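Local atomic coordinates of phosphoribosylaminoimidazole-succinocarboxamide synthase (Pyrococcus horikoshii, PDB entry 4O7R), a protein that catalyses the ATP-dependent joining of L-aspartate to 5-amino-1-(5-phosphoribosyl)imidazole-4-carboxylate, a ligase step of de novo purine biosynthesis that yields SAICAR, ADP and phosphate. Residues 89-94 and 173-178; 94-99 and 108-113; 169-174 and 197-202. All blocks are in the same frame, centred on the assembly; numbering follows the deposited sequence.

Contact 1: residues 89-94 and 173-178. With U5P (uridine-5'-monophosphate), chain B.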
loop_
_atom_site.group_PDB
_atom_site.type_symbol
_atom_site.label_atom_id
_atom_site.label_comp_id
_atom_site.label_asym_id
_atom_site.label_seq_id
_atom_site.Cartn_x
_atom_site.Cartn_y
_atom_site.Cartn_z
ATOM N N GLU A 89 -1.807 -11.445 3.808
ATOM C CA GLU A 89 -2.754 -11.831 2.791
ATOM C C GLU A 89 -2.244 -11.255 1.474
ATOM O O GLU A 89 -1.944 -10.064 1.379
ATOM C CB GLU A 89 -4.135 -11.318 3.129
ATOM C CG GLU A 89 -4.736 -12.052 4.306
ATOM C CD GLU A 89 -5.858 -11.268 4.953
ATOM O OE1 GLU A 89 -6.578 -11.865 5.780
ATOM O OE2 GLU A 89 -6.004 -10.048 4.649
ATOM N N VAL A 90 -2.107 -12.116 0.471
ATOM C CA VAL A 90 -1.469 -11.741 -0.786
ATOM C C VAL A 90 -2.554 -11.753 -1.839
ATOM O O VAL A 90 -3.073 -12.805 -2.161
ATOM C CB VAL A 90 -0.355 -12.746 -1.167
ATOM C CG1 VAL A 90 0.380 -12.309 -2.429
ATOM C CG2 VAL A 90 0.632 -12.887 -0.018
ATOM N N VAL A 91 -2.884 -10.589 -2.384
ATOM C CA VAL A 91 -4.026 -10.489 -3.292
ATOM C C VAL A 91 -3.582 -10.297 -4.746
ATOM O O VAL A 91 -2.751 -9.445 -5.060
ATOM C CB VAL A 91 -5.011 -9.377 -2.848
ATOM C CG1 VAL A 91 -6.139 -9.241 -3.858
ATOM C CG2 VAL A 91 -5.577 -9.695 -1.471
ATOM N N VAL A 92 -4.122 -11.115 -5.635
ATOM C CA VAL A 92 -3.788 -10.989 -7.047
ATOM C C VAL A 92 -5.060 -10.514 -7.754
ATOM O O VAL A 92 -6.145 -11.065 -7.514
ATOM C CB VAL A 92 -3.209 -12.301 -7.624
ATOM C CG1 VAL A 92 -2.721 -12.125 -9.073
ATOM C CG2 VAL A 92 -2.063 -12.777 -6.762
ATOM N N ARG A 93 -4.933 -9.463 -8.572
ATOM C CA ARG A 93 -6.103 -8.851 -9.243
ATOM C C ARG A 93 -5.930 -8.765 -10.764
ATOM O O ARG A 93 -4.950 -8.193 -11.239
ATOM C CB ARG A 93 -6.412 -7.466 -8.626
ATOM C CG ARG A 93 -6.117 -7.418 -7.120
ATOM C CD ARG A 93 -6.543 -6.108 -6.463
ATOM N NE ARG A 93 -7.986 -6.074 -6.281
ATOM C CZ ARG A 93 -8.617 -5.903 -5.126
ATOM N NH1 ARG A 93 -7.949 -5.705 -3.984
ATOM N NH2 ARG A 93 -9.941 -5.937 -5.121
ATOM N N ASN A 94 -6.852 -9.373 -11.514
ATOM C CA ASN A 94 -6.887 -9.301 -12.999
ATOM C C ASN A 94 -7.942 -8.287 -13.495
ATOM O O ASN A 94 -7.706 -7.543 -14.470
ATOM C CB ASN A 94 -7.198 -10.680 -13.601
ATOM C CG ASN A 94 -6.230 -11.757 -13.126
ATOM O OD1 ASN A 94 -5.029 -11.642 -13.345
ATOM N ND2 ASN A 94 -6.738 -12.788 -12.443
ATOM N N ASP A 173 -10.182 -11.707 -9.067
ATOM C CA ASP A 173 -9.090 -11.547 -8.108
ATOM C C ASP A 173 -9.149 -12.724 -7.138
ATOM O O ASP A 173 -10.056 -13.557 -7.225
ATOM C CB ASP A 173 -9.207 -10.190 -7.350
ATOM C CG ASP A 173 -10.552 -10.013 -6.678
ATOM O OD1 ASP A 173 -11.080 -11.016 -6.177
ATOM O OD2 ASP A 173 -11.108 -8.889 -6.648
ATOM N N PHE A 174 -8.207 -12.788 -6.204
ATOM C CA PHE A 174 -8.226 -13.837 -5.182
ATOM C C PHE A 174 -7.144 -13.569 -4.155
ATOM O O PHE A 174 -6.164 -12.887 -4.461
ATOM C CB PHE A 174 -8.044 -15.231 -5.816
ATOM C CG PHE A 174 -6.697 -15.446 -6.467
ATOM C CD1 PHE A 174 -5.647 -16.005 -5.751
ATOM C CD2 PHE A 174 -6.496 -15.118 -7.796
ATOM C CE1 PHE A 174 -4.408 -16.203 -6.345
ATOM C CE2 PHE A 174 -5.257 -15.333 -8.405
ATOM C CZ PHE A 174 -4.209 -15.879 -7.675
ATOM N N LYS A 175 -7.321 -14.109 -2.953
ATOM C CA LYS A 175 -6.367 -13.934 -1.850
ATOM C C LYS A 175 -5.623 -15.266 -1.579
ATOM O O LYS A 175 -6.250 -16.344 -1.575
ATOM C CB LYS A 175 -7.094 -13.439 -0.603
ATOM C CG LYS A 175 -6.229 -13.168 0.636
ATOM C CD LYS A 175 -6.053 -14.382 1.555
ATOM C CE LYS A 175 -7.387 -14.831 2.172
ATOM N NZ LYS A 175 -7.327 -16.089 2.989
ATOM N N LEU A 176 -4.302 -15.172 -1.386
ATOM C CA LEU A 176 -3.454 -16.294 -0.974
ATOM C C LEU A 176 -2.726 -16.036 0.349
ATOM O O LEU A 176 -2.441 -14.900 0.704
ATOM C CB LEU A 176 -2.369 -16.595 -2.024
ATOM C CG LEU A 176 -2.761 -17.002 -3.439
ATOM C CD1 LEU A 176 -1.503 -17.183 -4.290
ATOM C CD2 LEU A 176 -3.640 -18.249 -3.429
ATOM N N GLU A 177 -2.405 -17.109 1.059
ATOM C CA GLU A 177 -1.573 -17.029 2.253
ATOM C C GLU A 177 -0.489 -18.079 2.107
ATOM O O GLU A 177 -0.661 -19.068 1.363
ATOM C CB GLU A 177 -2.401 -17.299 3.515
ATOM C CG GLU A 177 -3.531 -16.300 3.685
ATOM C CD GLU A 177 -4.216 -16.341 5.042
ATOM O OE1 GLU A 177 -3.667 -16.903 6.014
ATOM O OE2 GLU A 177 -5.319 -15.777 5.133
ATOM N N PHE A 178 0.614 -17.871 2.824
ATOM C CA PHE A 178 1.822 -18.653 2.653
ATOM C C PHE A 178 2.473 -18.895 3.999
ATOM O O PHE A 178 2.273 -18.113 4.924
ATOM C CB PHE A 178 2.835 -17.866 1.812
ATOM C CG PHE A 178 2.449 -17.690 0.384
ATOM C CD1 PHE A 178 2.864 -18.617 -0.583
ATOM C CD2 PHE A 178 1.698 -16.580 -0.021
ATOM C CE1 PHE A 178 2.513 -18.460 -1.922
ATOM C CE2 PHE A 178 1.361 -16.413 -1.359
ATOM C CZ PHE A 178 1.763 -17.354 -2.308
HETATM N N1 U5P B . -10.161 -11.545 0.257
HETATM C C2 U5P B . -10.112 -12.638 1.181
HETATM N N3 U5P B . -10.000 -12.409 2.506
HETATM C C4 U5P B . -9.943 -11.136 2.966
HETATM C C5 U5P B . -9.983 -10.046 2.086
HETATM C C6 U5P B . -10.094 -10.274 0.717
HETATM O O2 U5P B . -10.173 -13.811 0.773
HETATM O O4 U5P B . -9.838 -10.920 4.194
HETATM C "C1'" U5P B . -10.281 -11.801 -1.187
HETATM C "C2'" U5P B . -11.622 -11.338 -1.732
HETATM O "O2'" U5P B . -12.619 -12.359 -1.650
HETATM C "C3'" U5P B . -11.262 -10.993 -3.164
HETATM C "C4'" U5P B . -9.822 -10.473 -3.102
HETATM O "O3'" U5P B . -11.244 -12.186 -3.935
HETATM O "O4'" U5P B . -9.274 -11.082 -1.926
HETATM C "C5'" U5P B . -9.710 -8.940 -3.045
HETATM O "O5'" U5P B . -10.443 -8.440 -1.925
HETATM P P U5P B . -10.791 -6.887 -1.690
HETATM O O1P U5P B . -11.319 -6.357 -2.980
HETATM O O2P U5P B . -11.822 -6.930 -0.574
HETATM O O3P U5P B . -9.468 -6.284 -1.262
HETATM O O HOH W 1 -9.913 -6.859 -8.066
#
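Asp173 and Arg93 stand opposite each other as a non-hydrogen-bonded pair on neighbouring antiparallel strands, both rising from the face of the sheet that holds uridine-5'-monophosphate. With its CG between the backbone N and the carbonyl carbon (chi1 55°), Asp173 runs alongside Arg93, yet the carboxylate and guanidinium planes are almost perpendicular. Arg93 NH2 lies 3.5 Å from Asp173 OD2, which sits well out of the guanidinium plane, a long, weak ion pair with no N-H directed at the oxygen; a water accepting from Arg93 NE and donating to the same oxygen adds a second link. The terminal nitrogens bond the nucleotide phosphate: Arg93 NH2 reaches O1P at 2.6 Å and NH1 reaches O3P at 3.2 Å, while Asp173 OD1 takes the ribose hydroxyl O3' at 2.5 Å. Arg93 NH1 is also salt-bridged to Glu118, and Asp173 OD2 to Arg198.

The reverse face is apolar. Val92 lies beside Phe174 and sets its CB over the ring, 4.1 Å from the centroid, in a CH-pi contact beneath helix 143-166. Val90 is turned differently toward its aromatic partner: its CG2 meets the ring edge of Phe178 at CE2, 3.8 Å away. Reciprocal backbone hydrogen bonds join Val90 to Leu176 and Val92 to Phe174, setting the register that puts alternate side chains on opposite faces. This antiparallel ladder, apolar on the face of Val90, Val92, Phe174 and Phe178 and largely polar on the ligand face, forms one wall of the nucleotide pocket, consistent with the ribonucleotide substrate site of SAICAR synthetases.

Contact 2: residues 94-99 and 108-113. With U5P (uridine-5'-monophosphate), chain B.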
loop_
_atom_site.group_PDB
_atom_site.type_symbol
_atom_site.label_atom_id
_atom_site.label_comp_id
_atom_site.label_asym_id
_atom_site.label_seq_id
_atom_site.Cartn_x
_atom_site.Cartn_y
_atom_site.Cartn_z
ATOM N N ASN A 94 -6.852 -9.373 -11.514
ATOM C CA ASN A 94 -6.887 -9.301 -12.999
ATOM C C ASN A 94 -7.942 -8.287 -13.495
ATOM O O ASN A 94 -7.706 -7.543 -14.470
ATOM C CB ASN A 94 -7.198 -10.680 -13.601
ATOM C CG ASN A 94 -6.230 -11.757 -13.126
ATOM O OD1 ASN A 94 -5.029 -11.642 -13.345
ATOM N ND2 ASN A 94 -6.738 -12.788 -12.443
ATOM N N VAL A 95 -9.093 -8.275 -12.820
ATOM C CA VAL A 95 -10.218 -7.400 -13.147
ATOM C C VAL A 95 -10.524 -6.495 -11.937
ATOM O O VAL A 95 -10.449 -6.944 -10.788
ATOM C CB VAL A 95 -11.470 -8.223 -13.542
ATOM C CG1 VAL A 95 -12.672 -7.310 -13.787
ATOM C CG2 VAL A 95 -11.199 -9.056 -14.790
ATOM N N VAL A 96 -10.835 -5.220 -12.182
ATOM C CA VAL A 96 -11.118 -4.281 -11.082
ATOM C C VAL A 96 -12.428 -4.672 -10.387
ATOM O O VAL A 96 -13.456 -4.889 -11.044
ATOM C CB VAL A 96 -11.148 -2.803 -11.557
ATOM C CG1 VAL A 96 -11.624 -1.869 -10.449
ATOM C CG2 VAL A 96 -9.771 -2.369 -12.018
ATOM N N ALA A 97 -12.354 -4.804 -9.065
ATOM C CA ALA A 97 -13.510 -5.155 -8.221
ATOM C C ALA A 97 -13.201 -4.808 -6.781
ATOM O O ALA A 97 -12.054 -4.504 -6.454
ATOM C CB ALA A 97 -13.862 -6.629 -8.344
ATOM N N GLY A 98 -14.223 -4.856 -5.921
ATOM C CA GLY A 98 -14.064 -4.582 -4.476
ATOM C C GLY A 98 -13.214 -3.367 -4.116
ATOM O O GLY A 98 -13.408 -2.268 -4.642
ATOM N N SER A 99 -12.246 -3.575 -3.236
ATOM C CA SER A 99 -11.454 -2.476 -2.648
ATOM C C SER A 99 -10.553 -1.710 -3.666
ATOM O O SER A 99 -10.179 -0.550 -3.426
ATOM C CB SER A 99 -10.611 -3.024 -1.474
ATOM O OG SER A 99 -9.387 -3.557 -1.974
ATOM N N GLU A 108 -15.671 -1.161 -11.816
ATOM C CA GLU A 108 -15.862 -2.576 -11.600
ATOM C C GLU A 108 -15.947 -3.237 -12.971
ATOM O O GLU A 108 -16.732 -2.812 -13.815
ATOM C CB GLU A 108 -17.158 -2.790 -10.812
ATOM C CG GLU A 108 -17.590 -4.245 -10.624
ATOM C CD GLU A 108 -17.248 -4.810 -9.252
ATOM O OE1 GLU A 108 -17.549 -6.002 -9.005
ATOM O OE2 GLU A 108 -16.681 -4.079 -8.410
ATOM N N GLY A 109 -15.130 -4.270 -13.200
ATOM C CA GLY A 109 -15.137 -4.982 -14.473
ATOM C C GLY A 109 -14.020 -4.558 -15.420
ATOM O O GLY A 109 -13.840 -5.150 -16.476
ATOM N N TYR A 110 -13.267 -3.528 -15.061
ATOM C CA TYR A 110 -12.134 -3.096 -15.871
ATOM C C TYR A 110 -11.042 -4.182 -15.923
ATOM O O TYR A 110 -10.565 -4.678 -14.887
ATOM C CB TYR A 110 -11.586 -1.815 -15.289
ATOM C CG TYR A 110 -10.474 -1.137 -16.059
ATOM C CD1 TYR A 110 -10.750 -0.024 -16.862
ATOM C CD2 TYR A 110 -9.136 -1.558 -15.936
ATOM C CE1 TYR A 110 -9.747 0.628 -17.538
ATOM C CE2 TYR A 110 -8.112 -0.897 -16.619
ATOM C CZ TYR A 110 -8.437 0.196 -17.414
ATOM O OH TYR A 110 -7.477 0.881 -18.113
ATOM N N GLU A 111 -10.662 -4.545 -17.141
ATOM C CA GLU A 111 -9.630 -5.528 -17.375
ATOM C C GLU A 111 -8.246 -4.893 -17.211
ATOM O O GLU A 111 -7.864 -4.051 -18.007
ATOM C CB GLU A 111 -9.783 -6.066 -18.794
ATOM C CG GLU A 111 -8.588 -6.841 -19.324
ATOM C CD GLU A 111 -8.852 -8.317 -19.328
ATOM O OE1 GLU A 111 -9.192 -8.853 -18.241
ATOM O OE2 GLU A 111 -8.756 -8.925 -20.418
ATOM N N LEU A 112 -7.501 -5.301 -16.191
ATOM C CA LEU A 112 -6.154 -4.754 -15.958
ATOM C C LEU A 112 -5.177 -5.175 -17.076
ATOM O O LEU A 112 -5.289 -6.287 -17.595
ATOM C CB LEU A 112 -5.633 -5.140 -14.556
ATOM C CG LEU A 112 -6.448 -4.544 -13.384
ATOM C CD1 LEU A 112 -6.294 -5.341 -12.084
ATOM C CD2 LEU A 112 -6.144 -3.064 -13.168
ATOM N N PRO A 113 -4.234 -4.278 -17.453
ATOM C CA PRO A 113 -3.278 -4.600 -18.536
ATOM C C PRO A 113 -2.298 -5.697 -18.129
ATOM O O PRO A 113 -1.743 -6.380 -18.995
ATOM C CB PRO A 113 -2.545 -3.265 -18.798
ATOM C CG PRO A 113 -2.760 -2.427 -17.569
ATOM C CD PRO A 113 -3.992 -2.946 -16.857
HETATM N N1 U5P B . -10.161 -11.545 0.257
HETATM C C2 U5P B . -10.112 -12.638 1.181
HETATM N N3 U5P B . -10.000 -12.409 2.506
HETATM C C4 U5P B . -9.943 -11.136 2.966
HETATM C C5 U5P B . -9.983 -10.046 2.086
HETATM C C6 U5P B . -10.094 -10.274 0.717
HETATM O O2 U5P B . -10.173 -13.811 0.773
HETATM O O4 U5P B . -9.838 -10.920 4.194
HETATM C "C1'" U5P B . -10.281 -11.801 -1.187
HETATM C "C2'" U5P B . -11.622 -11.338 -1.732
HETATM O "O2'" U5P B . -12.619 -12.359 -1.650
HETATM C "C3'" U5P B . -11.262 -10.993 -3.164
HETATM C "C4'" U5P B . -9.822 -10.473 -3.102
HETATM O "O3'" U5P B . -11.244 -12.186 -3.935
HETATM O "O4'" U5P B . -9.274 -11.082 -1.926
HETATM C "C5'" U5P B . -9.710 -8.940 -3.045
HETATM O "O5'" U5P B . -10.443 -8.440 -1.925
HETATM P P U5P B . -10.791 -6.887 -1.690
HETATM O O1P U5P B . -11.319 -6.357 -2.980
HETATM O O2P U5P B . -11.822 -6.930 -0.574
HETATM O O3P U5P B . -9.468 -6.284 -1.262
#
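Val96 wedges one methyl group between two residues of the returning chain, its CG2 lying 3.8 Å from Tyr110 CB and 3.9 Å from Leu112 CD2. Its CG1 is trans to the backbone N (chi1 172°), which places CG2 beside that N, on the side of the Tyr110 carbonyl that accepts a hydrogen bond from Val96 N. The Tyr110 ring itself leads away, and contact rests mainly on its CB.

Leu112 folds round a backbone oxygen: its CB comes to 3.2 Å from Asn94 O, with CG and CD1 close behind, while its own N donates to that same oxygen. Asn94 sends its amide the other way, ND2 being bonded to Leu171 O and to Asn157. Val138 of the second subunit packs on Leu112.

On the face shared by Val95 and Glu111, the only bridged pair, Val95 CG1 presses on the bare backbone of Gly109 at 3.5 Å from its CA, and the Val95 and Glu111 side chains slant across one another. Glu108 is bent at chi2 (101°), and the bend swings its carboxylate back over Ala97, OE2 ending 3.4 Å from Ala97 CA; OE2 also makes a weak, long ion pair with Lys101.

Beyond Val96 the backbone pairing ends. Gly98 adopts a positive phi and passes its CA close to O1P of uridine-5'-monophosphate, where the lack of a side chain lets the backbone approach the phosphate. Ser99 donates a hydrogen bond from its backbone N to O1P at 2.9 Å. With chi1 at 86°, Ser99 OG donates to O3P at 2.8 Å. This is the loop end of the beta hairpin formed by strands 84-93 and 111-121, whose connecting loop binds the nucleotide phosphate.

Contact 3: residues 169-174 and 197-202. With U5P (uridine-5'-monophosphate), chain B.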
loop_
_atom_site.group_PDB
_atom_site.type_symbol
_atom_site.label_atom_id
_atom_site.label_comp_id
_atom_site.label_asym_id
_atom_site.label_seq_id
_atom_site.Cartn_x
_atom_site.Cartn_y
_atom_site.Cartn_z
ATOM N N ILE A 169 -15.395 -19.373 -16.614
ATOM C CA ILE A 169 -15.262 -18.566 -15.399
ATOM C C ILE A 169 -14.124 -17.548 -15.513
ATOM O O ILE A 169 -12.978 -17.910 -15.779
ATOM C CB ILE A 169 -15.118 -19.463 -14.138
ATOM C CG1 ILE A 169 -16.400 -20.309 -13.949
ATOM C CG2 ILE A 169 -14.840 -18.621 -12.891
ATOM C CD1 ILE A 169 -16.220 -21.594 -13.148
ATOM N N ILE A 170 -14.444 -16.264 -15.344
ATOM C CA ILE A 170 -13.392 -15.257 -15.230
ATOM C C ILE A 170 -12.903 -15.194 -13.789
ATOM O O ILE A 170 -13.714 -14.979 -12.867
ATOM C CB ILE A 170 -13.839 -13.847 -15.666
ATOM C CG1 ILE A 170 -14.385 -13.851 -17.098
ATOM C CG2 ILE A 170 -12.673 -12.877 -15.590
ATOM C CD1 ILE A 170 -15.475 -12.806 -17.298
ATOM N N LEU A 171 -11.588 -15.387 -13.608
ATOM C CA LEU A 171 -10.928 -15.131 -12.326
ATOM C C LEU A 171 -10.608 -13.636 -12.144
ATOM O O LEU A 171 -9.622 -13.095 -12.669
ATOM C CB LEU A 171 -9.664 -15.988 -12.156
ATOM C CG LEU A 171 -8.892 -15.871 -10.835
ATOM C CD1 LEU A 171 -9.669 -16.416 -9.648
ATOM C CD2 LEU A 171 -7.585 -16.617 -10.968
ATOM N N VAL A 172 -11.460 -12.977 -11.380
ATOM C CA VAL A 172 -11.381 -11.532 -11.184
ATOM C C VAL A 172 -10.197 -11.145 -10.272
ATOM O O VAL A 172 -9.307 -10.378 -10.674
ATOM C CB VAL A 172 -12.756 -11.066 -10.670
ATOM C CG1 VAL A 172 -12.745 -9.646 -10.109
ATOM C CG2 VAL A 172 -13.809 -11.283 -11.764
ATOM N N ASP A 173 -10.182 -11.707 -9.067
ATOM C CA ASP A 173 -9.090 -11.547 -8.108
ATOM C C ASP A 173 -9.149 -12.724 -7.138
ATOM O O ASP A 173 -10.056 -13.557 -7.225
ATOM C CB ASP A 173 -9.207 -10.190 -7.350
ATOM C CG ASP A 173 -10.552 -10.013 -6.678
ATOM O OD1 ASP A 173 -11.080 -11.016 -6.177
ATOM O OD2 ASP A 173 -11.108 -8.889 -6.648
ATOM N N PHE A 174 -8.207 -12.788 -6.204
ATOM C CA PHE A 174 -8.226 -13.837 -5.182
ATOM C C PHE A 174 -7.144 -13.569 -4.155
ATOM O O PHE A 174 -6.164 -12.887 -4.461
ATOM C CB PHE A 174 -8.044 -15.231 -5.816
ATOM C CG PHE A 174 -6.697 -15.446 -6.467
ATOM C CD1 PHE A 174 -5.647 -16.005 -5.751
ATOM C CD2 PHE A 174 -6.496 -15.118 -7.796
ATOM C CE1 PHE A 174 -4.408 -16.203 -6.345
ATOM C CE2 PHE A 174 -5.257 -15.333 -8.405
ATOM C CZ PHE A 174 -4.209 -15.879 -7.675
ATOM N N CYS A 197 -11.815 -16.031 -3.526
ATOM C CA CYS A 197 -11.665 -15.598 -4.910
ATOM C C CYS A 197 -12.923 -14.872 -5.323
ATOM O O CYS A 197 -13.992 -15.119 -4.770
ATOM C CB CYS A 197 -11.515 -16.795 -5.849
ATOM S SG CYS A 197 -10.242 -17.997 -5.430
ATOM N N ARG A 198 -12.787 -13.990 -6.305
ATOM C CA ARG A 198 -13.927 -13.575 -7.105
ATOM C C ARG A 198 -13.965 -14.379 -8.397
ATOM O O ARG A 198 -12.933 -14.541 -9.079
ATOM C CB ARG A 198 -13.913 -12.064 -7.395
ATOM C CG ARG A 198 -14.143 -11.201 -6.165
ATOM C CD ARG A 198 -14.452 -9.756 -6.528
ATOM N NE ARG A 198 -14.962 -9.072 -5.345
ATOM C CZ ARG A 198 -14.209 -8.441 -4.447
ATOM N NH1 ARG A 198 -12.893 -8.323 -4.628
ATOM N NH2 ARG A 198 -14.784 -7.887 -3.384
ATOM N N PHE A 199 -15.155 -14.896 -8.706
ATOM C CA PHE A 199 -15.427 -15.660 -9.913
ATOM C C PHE A 199 -16.614 -15.051 -10.643
ATOM O O PHE A 199 -17.700 -14.949 -10.070
ATOM C CB PHE A 199 -15.806 -17.094 -9.543
ATOM C CG PHE A 199 -14.700 -17.888 -8.915
ATOM C CD1 PHE A 199 -13.393 -17.822 -9.409
ATOM C CD2 PHE A 199 -14.977 -18.751 -7.855
ATOM C CE1 PHE A 199 -12.385 -18.589 -8.839
ATOM C CE2 PHE A 199 -13.973 -19.516 -7.285
ATOM C CZ PHE A 199 -12.672 -19.436 -7.770
ATOM N N TRP A 200 -16.429 -14.636 -11.892
ATOM C CA TRP A 200 -17.574 -14.189 -12.696
ATOM C C TRP A 200 -17.888 -15.154 -13.803
ATOM O O TRP A 200 -16.986 -15.764 -14.367
ATOM C CB TRP A 200 -17.363 -12.802 -13.282
ATOM C CG TRP A 200 -17.275 -11.695 -12.278
ATOM C CD1 TRP A 200 -17.491 -11.764 -10.892
ATOM C CD2 TRP A 200 -16.981 -10.283 -12.551
ATOM N NE1 TRP A 200 -17.315 -10.539 -10.318
ATOM C CE2 TRP A 200 -17.020 -9.601 -11.260
ATOM C CE3 TRP A 200 -16.695 -9.550 -13.692
ATOM C CZ2 TRP A 200 -16.777 -8.238 -11.141
ATOM C CZ3 TRP A 200 -16.440 -8.180 -13.560
ATOM C CH2 TRP A 200 -16.481 -7.542 -12.311
ATOM N N ASP A 201 -19.173 -15.315 -14.108
ATOM C CA ASP A 201 -19.552 -16.068 -15.300
ATOM C C ASP A 201 -19.024 -15.335 -16.511
ATOM O O ASP A 201 -19.239 -14.130 -16.633
ATOM C CB ASP A 201 -21.068 -16.228 -15.436
ATOM C CG ASP A 201 -21.443 -16.947 -16.712
ATOM O OD1 ASP A 201 -21.042 -18.112 -16.827
ATOM O OD2 ASP A 201 -22.080 -16.343 -17.613
ATOM N N ALA A 202 -18.347 -16.058 -17.402
ATOM C CA ALA A 202 -17.809 -15.451 -18.644
ATOM C C ALA A 202 -18.833 -14.689 -19.515
ATOM O O ALA A 202 -18.513 -13.613 -20.058
ATOM C CB ALA A 202 -17.049 -16.483 -19.477
HETATM N N1 U5P B . -10.161 -11.545 0.257
HETATM C C2 U5P B . -10.112 -12.638 1.181
HETATM N N3 U5P B . -10.000 -12.409 2.506
HETATM C C4 U5P B . -9.943 -11.136 2.966
HETATM C C5 U5P B . -9.983 -10.046 2.086
HETATM C C6 U5P B . -10.094 -10.274 0.717
HETATM O O2 U5P B . -10.173 -13.811 0.773
HETATM O O4 U5P B . -9.838 -10.920 4.194
HETATM C "C1'" U5P B . -10.281 -11.801 -1.187
HETATM C "C2'" U5P B . -11.622 -11.338 -1.732
HETATM O "O2'" U5P B . -12.619 -12.359 -1.650
HETATM C "C3'" U5P B . -11.262 -10.993 -3.164
HETATM C "C4'" U5P B . -9.822 -10.473 -3.102
HETATM O "O3'" U5P B . -11.244 -12.186 -3.935
HETATM O "O4'" U5P B . -9.274 -11.082 -1.926
HETATM C "C5'" U5P B . -9.710 -8.940 -3.045
HETATM O "O5'" U5P B . -10.443 -8.440 -1.925
HETATM P P U5P B . -10.791 -6.887 -1.690
HETATM O O1P U5P B . -11.319 -6.357 -2.980
HETATM O O2P U5P B . -11.822 -6.930 -0.574
HETATM O O3P U5P B . -9.468 -6.284 -1.262
#
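Val172 sets its CG2 methyl over the face of the Trp200 indole in a CH-pi contact, 3.5 Å from the centroid of the five-membered ring and 13° off its normal, within an antiparallel ladder interrupted by a beta bulge. At the bulge Val172 and Asp173 together oppose Arg198: Val172 N donates to Arg198 O, and Arg198 N to Asp173 O. Ile170 and Trp200 form a regular hydrogen-bonded pair beyond it.

The other face is turned toward helices 143-166 and 220-232. There Leu171 runs alongside Phe199, with Leu171 CD1 3.6 Å from Phe199 CE1. Ile169 instead slants across and brings CG2 to 3.8 Å from Phe199 CB. At the far end Cys197 SG nestles against Phe174 CB at 3.6 Å.

Arg198 stretches out from CG to NE, past Asp173, toward the nucleotide phosphate. Its guanidinium plane stands 71° from the Asp173 carboxylate, yet OD2 lies within that guanidinium plane and is met on its syn side, 23° out of the carboxylate plane, a hydrogen-bonded salt bridge. Asp211 holds Arg198 NE, helping to fix the group's rotation. One nitrogen serves two anions: Arg198 NH1 sits 2.8 Å from Asp173 OD2 and 3.0 Å from O1P of uridine-5'-monophosphate.

Contacts 1 and 3 are buried and share strand 169-180, which pairs with 84-93 in one and with 197-201 in the other; contact 2 lies farther out, partly exposed and nested within the loop that contact 1 closes. Asn94, where the chain turns a corner, belongs to the segments of contacts 1 and 2 and hydrogen-bonds to contact 3, through N to Val172 O and through ND2 to Leu171 O. Contact 1 separates an apolar face from a largely polar ligand face, whereas contact 3 mixes Asp173 and Arg198 with Val172 and Trp200 on that face, and contact 2 relies chiefly on backbone bonds and aliphatic wedging. All three converge on one phosphate, met by two guanidinium groups and a serine.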